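Local coordinates for protein discoidin-2 (Dictyostelium discoideum, PDB 2VM9) that binds galactose and N-acetylgalactosamine as a trimeric lectin and may take part in spore formation and spore coat assembly, at residues Q61-G66 / I134-Q139; Y91-T96 / E109-N114. All coordinates share one frame; numbering follows the deposited sequence.

Contact 1 (Q61-G66 / I134-Q139)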
loop_
_atom_site.group_PDB
_atom_site.type_symbol
_atom_site.label_atom_id
_atom_site.label_comp_id
_atom_site.label_asym_id
_atom_site.label_seq_id
_atom_site.Cartn_x
_atom_site.Cartn_y
_atom_site.Cartn_z
ATOM N N GLN A 61 -1.980 -17.286 24.949
ATOM C CA GLN A 61 -1.344 -17.602 23.659
ATOM C C GLN A 61 -2.130 -16.942 22.529
ATOM O O GLN A 61 -3.288 -16.578 22.702
ATOM C CB GLN A 61 -1.299 -19.123 23.440
ATOM C CG GLN A 61 -0.579 -19.838 24.596
ATOM C CD GLN A 61 0.821 -19.289 24.791
ATOM O OE1 GLN A 61 1.660 -19.313 23.868
ATOM N NE2 GLN A 61 1.082 -18.757 25.984
ATOM N N PHE A 62 -1.498 -16.788 21.369
ATOM C CA PHE A 62 -2.164 -16.116 20.251
ATOM C C PHE A 62 -1.388 -16.335 18.984
ATOM O O PHE A 62 -0.217 -16.702 19.035
ATOM C CB PHE A 62 -2.265 -14.575 20.492
ATOM C CG PHE A 62 -0.925 -13.922 20.821
ATOM C CD1 PHE A 62 -0.022 -13.623 19.804
ATOM C CD2 PHE A 62 -0.609 -13.594 22.135
ATOM C CE1 PHE A 62 1.240 -13.035 20.107
ATOM C CE2 PHE A 62 0.623 -13.001 22.468
ATOM C CZ PHE A 62 1.567 -12.740 21.439
ATOM N N ILE A 63 -2.039 -16.054 17.856
ATOM C CA ILE A 63 -1.310 -15.732 16.626
ATOM C C ILE A 63 -1.803 -14.362 16.189
ATOM O O ILE A 63 -3.017 -14.121 16.136
ATOM C CB ILE A 63 -1.552 -16.732 15.474
ATOM C CG1 ILE A 63 -1.296 -18.183 15.903
ATOM C CG2 ILE A 63 -0.673 -16.350 14.237
ATOM C CD1 ILE A 63 -1.693 -19.180 14.826
ATOM N N VAL A 64 -0.858 -13.481 15.886
ATOM C CA VAL A 64 -1.145 -12.187 15.276
ATOM C C VAL A 64 -0.930 -12.330 13.780
ATOM O O VAL A 64 0.071 -12.917 13.357
ATOM C CB VAL A 64 -0.181 -11.083 15.772
ATOM C CG1 VAL A 64 -0.563 -9.737 15.138
ATOM C CG2 VAL A 64 -0.186 -11.008 17.282
ATOM N N ALA A 65 -1.883 -11.815 13.003
ATOM C CA ALA A 65 -1.786 -11.753 11.540
ATOM C C ALA A 65 -1.803 -10.291 11.139
ATOM O O ALA A 65 -2.689 -9.540 11.578
ATOM C CB ALA A 65 -2.936 -12.488 10.925
ATOM N N GLY A 66 -0.831 -9.865 10.334
ATOM C CA GLY A 66 -0.761 -8.450 10.028
ATOM C C GLY A 66 -0.230 -8.128 8.648
ATOM O O GLY A 66 0.448 -8.956 8.006
ATOM N N ILE A 134 -4.790 -8.516 13.252
ATOM C CA ILE A 134 -5.847 -9.192 13.995
ATOM C C ILE A 134 -5.182 -10.358 14.719
ATOM O O ILE A 134 -4.198 -10.904 14.210
ATOM C CB ILE A 134 -6.983 -9.639 13.025
ATOM C CG1 ILE A 134 -8.164 -10.240 13.790
ATOM C CG2 ILE A 134 -6.462 -10.614 11.969
ATOM C CD1 ILE A 134 -9.434 -10.337 12.929
ATOM N N ALA A 135 -5.669 -10.718 15.905
ATOM C CA ALA A 135 -5.019 -11.799 16.666
ATOM C C ALA A 135 -6.101 -12.726 17.177
ATOM O O ALA A 135 -7.115 -12.252 17.732
ATOM C CB ALA A 135 -4.232 -11.233 17.866
ATOM N N ILE A 136 -5.868 -14.030 17.006
ATOM C CA ILE A 136 -6.693 -15.054 17.628
ATOM C C ILE A 136 -6.075 -15.405 18.976
ATOM O O ILE A 136 -4.854 -15.625 19.075
ATOM C CB ILE A 136 -6.876 -16.282 16.690
ATOM C CG1 ILE A 136 -7.808 -17.319 17.332
ATOM C CG2 ILE A 136 -5.502 -16.897 16.268
ATOM C CD1 ILE A 136 -8.327 -18.368 16.350
ATOM N N HIS A 137 -6.919 -15.398 20.013
ATOM C CA HIS A 137 -6.492 -15.594 21.408
ATOM C C HIS A 137 -7.250 -16.797 21.978
ATOM O O HIS A 137 -8.337 -16.636 22.541
ATOM C CB HIS A 137 -6.807 -14.320 22.210
ATOM C CG HIS A 137 -5.760 -13.254 22.073
ATOM N ND1 HIS A 137 -4.763 -13.069 23.012
ATOM C CD2 HIS A 137 -5.550 -12.318 21.112
ATOM C CE1 HIS A 137 -3.988 -12.056 22.641
ATOM N NE2 HIS A 137 -4.442 -11.587 21.489
ATOM N N PRO A 138 -6.723 -18.019 21.754
ATOM C CA PRO A 138 -7.363 -19.227 22.287
ATOM C C PRO A 138 -7.632 -19.088 23.779
ATOM O O PRO A 138 -6.777 -18.576 24.531
ATOM C CB PRO A 138 -6.310 -20.309 22.045
ATOM C CG PRO A 138 -5.666 -19.842 20.711
ATOM C CD PRO A 138 -5.502 -18.343 20.982
ATOM N N GLN A 139 -8.827 -19.506 24.196
ATOM C CA GLN A 139 -9.163 -19.445 25.616
ATOM C C GLN A 139 -9.211 -20.815 26.262
ATOM O O GLN A 139 -8.793 -20.969 27.399
ATOM C CB GLN A 139 -10.513 -18.754 25.831
ATOM C CG GLN A 139 -10.474 -17.303 25.370
ATOM C CD GLN A 139 -9.477 -16.462 26.164
ATOM O OE1 GLN A 139 -9.632 -16.296 27.381
ATOM N NE2 GLN A 139 -8.442 -15.930 25.482
HETATM O O HOH W 1 -4.196 -19.086 24.959
HETATM O O HOH W 2 -4.749 -15.332 24.624
#

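Contact 2 (Y91-T96 / E109-N114)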
loop_
_atom_site.group_PDB
_atom_site.type_symbol
_atom_site.label_atom_id
_atom_site.label_comp_id
_atom_site.label_asym_id
_atom_site.label_seq_id
_atom_site.Cartn_x
_atom_site.Cartn_y
_atom_site.Cartn_z
ATOM N N TYR A 91 -12.257 -19.197 21.665
ATOM C CA TYR A 91 -11.245 -18.146 21.595
ATOM C C TYR A 91 -11.881 -16.757 21.588
ATOM O O TYR A 91 -13.100 -16.601 21.380
ATOM C CB TYR A 91 -10.369 -18.341 20.338
ATOM C CG TYR A 91 -11.138 -18.272 19.021
ATOM C CD1 TYR A 91 -11.365 -17.039 18.387
ATOM C CD2 TYR A 91 -11.597 -19.435 18.390
ATOM C CE1 TYR A 91 -12.073 -16.969 17.174
ATOM C CE2 TYR A 91 -12.291 -19.369 17.159
ATOM C CZ TYR A 91 -12.518 -18.134 16.577
ATOM O OH TYR A 91 -13.170 -18.062 15.375
ATOM N N LYS A 92 -11.032 -15.766 21.836
ATOM C CA LYS A 92 -11.361 -14.350 21.670
ATOM C C LYS A 92 -10.565 -13.797 20.486
ATOM O O LYS A 92 -9.579 -14.405 20.026
ATOM C CB LYS A 92 -10.992 -13.556 22.932
ATOM C CG LYS A 92 -11.866 -13.889 24.169
ATOM C CD LYS A 92 -11.346 -13.142 25.400
ATOM C CE LYS A 92 -12.160 -13.563 26.618
ATOM N NZ LYS A 92 -11.901 -12.673 27.800
ATOM N N LEU A 93 -11.009 -12.650 19.988
ATOM C CA LEU A 93 -10.318 -11.975 18.893
ATOM C C LEU A 93 -10.029 -10.553 19.319
ATOM O O LEU A 93 -10.842 -9.919 20.008
ATOM C CB LEU A 93 -11.166 -11.951 17.617
ATOM C CG LEU A 93 -11.391 -13.254 16.862
ATOM C CD1 LEU A 93 -12.484 -13.000 15.789
ATOM C CD2 LEU A 93 -10.054 -13.792 16.239
ATOM N N ARG A 94 -8.856 -10.077 18.913
ATOM C CA ARG A 94 -8.455 -8.693 19.108
ATOM C C ARG A 94 -8.038 -8.154 17.753
ATOM O O ARG A 94 -7.604 -8.911 16.872
ATOM C CB ARG A 94 -7.252 -8.612 20.055
ATOM C CG ARG A 94 -7.360 -9.458 21.303
ATOM C CD ARG A 94 -6.261 -9.082 22.287
ATOM N NE ARG A 94 -6.498 -7.756 22.854
ATOM C CZ ARG A 94 -5.619 -6.759 22.875
ATOM N NH1 ARG A 94 -4.384 -6.900 22.372
ATOM N NH2 ARG A 94 -5.978 -5.619 23.432
ATOM N N TYR A 95 -8.146 -6.848 17.573
ATOM C CA TYR A 95 -7.642 -6.265 16.335
ATOM C C TYR A 95 -7.252 -4.829 16.532
ATOM O O TYR A 95 -7.555 -4.225 17.569
ATOM C CB TYR A 95 -8.648 -6.426 15.187
ATOM C CG TYR A 95 -9.948 -5.719 15.420
ATOM C CD1 TYR A 95 -10.114 -4.387 15.038
ATOM C CD2 TYR A 95 -11.021 -6.380 16.028
ATOM C CE1 TYR A 95 -11.327 -3.737 15.233
ATOM C CE2 TYR A 95 -12.237 -5.729 16.246
ATOM C CZ TYR A 95 -12.376 -4.419 15.833
ATOM O OH TYR A 95 -13.563 -3.764 16.057
ATOM N N THR A 96 -6.577 -4.303 15.517
ATOM C CA THR A 96 -6.133 -2.918 15.524
ATOM C C THR A 96 -6.177 -2.372 14.116
ATOM O O THR A 96 -5.799 -3.026 13.138
ATOM C CB THR A 96 -4.693 -2.753 16.115
ATOM O OG1 THR A 96 -4.341 -1.355 16.158
ATOM C CG2 THR A 96 -3.660 -3.553 15.265
ATOM N N GLU A 109 -16.097 -11.024 23.407
ATOM C CA GLU A 109 -16.940 -12.203 23.204
ATOM C C GLU A 109 -16.083 -13.445 23.117
ATOM O O GLU A 109 -15.102 -13.479 22.371
ATOM C CB GLU A 109 -17.777 -12.091 21.919
ATOM C CG GLU A 109 -18.615 -13.362 21.628
ATOM C CD GLU A 109 -19.272 -13.389 20.250
ATOM O OE1 GLU A 109 -19.110 -12.427 19.458
ATOM O OE2 GLU A 109 -19.957 -14.404 19.953
ATOM N N ILE A 110 -16.452 -14.475 23.880
ATOM C CA ILE A 110 -15.766 -15.761 23.736
ATOM C C ILE A 110 -16.489 -16.522 22.626
ATOM O O ILE A 110 -17.678 -16.826 22.751
ATOM C CB ILE A 110 -15.712 -16.535 25.079
ATOM C CG1 ILE A 110 -14.875 -15.738 26.084
ATOM C CG2 ILE A 110 -15.132 -17.979 24.866
ATOM C CD1 ILE A 110 -14.751 -16.337 27.466
ATOM N N ILE A 111 -15.773 -16.817 21.550
ATOM C CA ILE A 111 -16.334 -17.493 20.381
ATOM C C ILE A 111 -16.202 -18.992 20.544
ATOM O O ILE A 111 -15.124 -19.499 20.867
ATOM C CB ILE A 111 -15.604 -17.033 19.108
ATOM C CG1 ILE A 111 -15.867 -15.527 18.918
ATOM C CG2 ILE A 111 -15.966 -17.911 17.901
ATOM C CD1 ILE A 111 -14.918 -14.848 17.975
ATOM N N ASN A 112 -17.310 -19.701 20.369
ATOM C CA ASN A 112 -17.258 -21.155 20.473
ATOM C C ASN A 112 -16.614 -21.722 19.221
ATOM O O ASN A 112 -16.986 -21.348 18.105
ATOM C CB ASN A 112 -18.659 -21.720 20.663
ATOM C CG ASN A 112 -19.259 -21.324 21.993
ATOM O OD1 ASN A 112 -18.593 -21.380 23.029
ATOM N ND2 ASN A 112 -20.525 -20.899 21.973
ATOM N N ALA A 113 -15.635 -22.599 19.401
ATOM C CA ALA A 113 -14.858 -23.031 18.261
ATOM C C ALA A 113 -14.952 -24.532 18.024
ATOM O O ALA A 113 -16.061 -25.068 17.871
ATOM C CB ALA A 113 -13.378 -22.530 18.384
ATOM N N ASN A 114 -13.809 -25.215 17.997
ATOM C CA ASN A 114 -13.777 -26.575 17.471
ATOM C C ASN A 114 -14.043 -27.680 18.488
ATOM O O ASN A 114 -13.926 -27.461 19.701
ATOM C CB ASN A 114 -12.460 -26.800 16.739
ATOM C CG ASN A 114 -12.287 -25.828 15.607
ATOM O OD1 ASN A 114 -11.586 -24.814 15.741
ATOM N ND2 ASN A 114 -12.996 -26.086 14.488
HETATM O O HOH W 3 -13.619 -11.560 20.989
#

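Contact 1 (Q61-G66 / I134-Q139)
The imidazole of His137 carries the CB of Phe62 over the centre of one face, a CH-pi contact 3.7 Å from the ring centroid and 9° off its normal. In the ring plane, at the edge, a water binds ND1 and donates to the carbonyl O of Gln61, tying the histidine to the backbone opposite. Phe62 has CG between the backbone N and carbonyl carbon (chi1 53°), which sets its ring beside the imidazole; the two planes meet obliquely at 41°. A second water accepts from Gln61 N and donates to Pro138 O. Proline has no N-H to give here: Pro138 CD sits 3.3 Å from Gln61 O instead, and direct backbone bonding gives way to water.

Beyond, the backbones bond directly: Ile63 and Ile136 exchange N-H...O bonds, 3.0 Å from Ile136 N to Ile63 O, and Ala65 pairs likewise with Ile134. Ile63, Ile134 and Ile136 fill the face turned to Trp149 and Leu151, where the small Ala65 packs on Leu151. On the other face Val64 CG2 meets Ala135 CB at 4.1 Å, and Val64 also packs on Ala14 of a neighbouring subunit. One apolar face is thus buried against the second sheet, as in beta-sandwiches generally, here that of the F5/8 type C (discoidin) domain.

Contact 2 (Y91-T96 / E109-N114)
Glu109 meets Lys92 through its backbone: Lys92 CG lies 3.7 Å from Glu109 O. That carbonyl also accepts from a water which in turn takes the N-H of Leu93, so solvent spans the gap where the two chains have drawn apart. The carboxylate of Glu109 leads away from the partner strand and is bound by Asn106.

Ile110 lies on the outer side, and Ile110 CG1 comes within 3.5 Å of Lys92 CE. The lysine is extended beyond CG, so its methylenes cross the isoleucine obliquely and give an exposed apolar side chain some cover. A long aliphatic stem with a charged end fits this surface position well.

Ile111 makes the one direct backbone pairing. Ile111 N donates to Tyr91 O at 2.7 Å and Ile111 O accepts from Tyr91 N at 3.0 Å, an antiparallel hydrogen-bonded pair near the open end of the hairpin formed by strands 87-96 and 102-112, the latter lying at the margin of its sheet in the discoidin-domain beta-sandwich. Both side chains turn inward, toward strands 70-79 and 121-131 of the facing sheet. With CG of Tyr91 lodged between its own N and carbonyl carbon (chi1 61°), the phenol ring swings beneath Ile111. The two branches of the isoleucine divide the work: Ile111 CG2 sits over one face, 4.2 Å from the Tyr91 ring centroid and 28° off the normal, while Ile111 CD1 touches Tyr91 CE1 at 3.6 Å and Leu93 CD1 at 3.8 Å.

Asn112 ends the strand, and Ala113, where the backbone leaves the extended conformation, points its methyl back to the tyrosine. Ala113 CB approaches the ring edge near its plane, 3.6 Å from Tyr91 CE2, a close fit for a small side chain that also touches Thr78.

Contacts 1 and 2 lie in one antiparallel sheet of the beta-sandwich, their centres about 9 Å apart. Strand 133-142 runs between strands 63-67 and 87-96, and strand 102-112 follows 87-96 at the outer side, so the two contacts are seams of one sheet separated by the seam between strands 133-142 and 87-96. There Ala135 N lies 2.8 Å from Arg94 O, and His137 N 2.8 Å from Lys92 O, both probable hydrogen bonds. Along the chain, the local hairpin of contact 2 falls between the two segments of contact 1, whose later strand therefore returns to the middle of the sheet. Distant sequence is thus knitted into one discoidin domain, separate from the lectin-like domain.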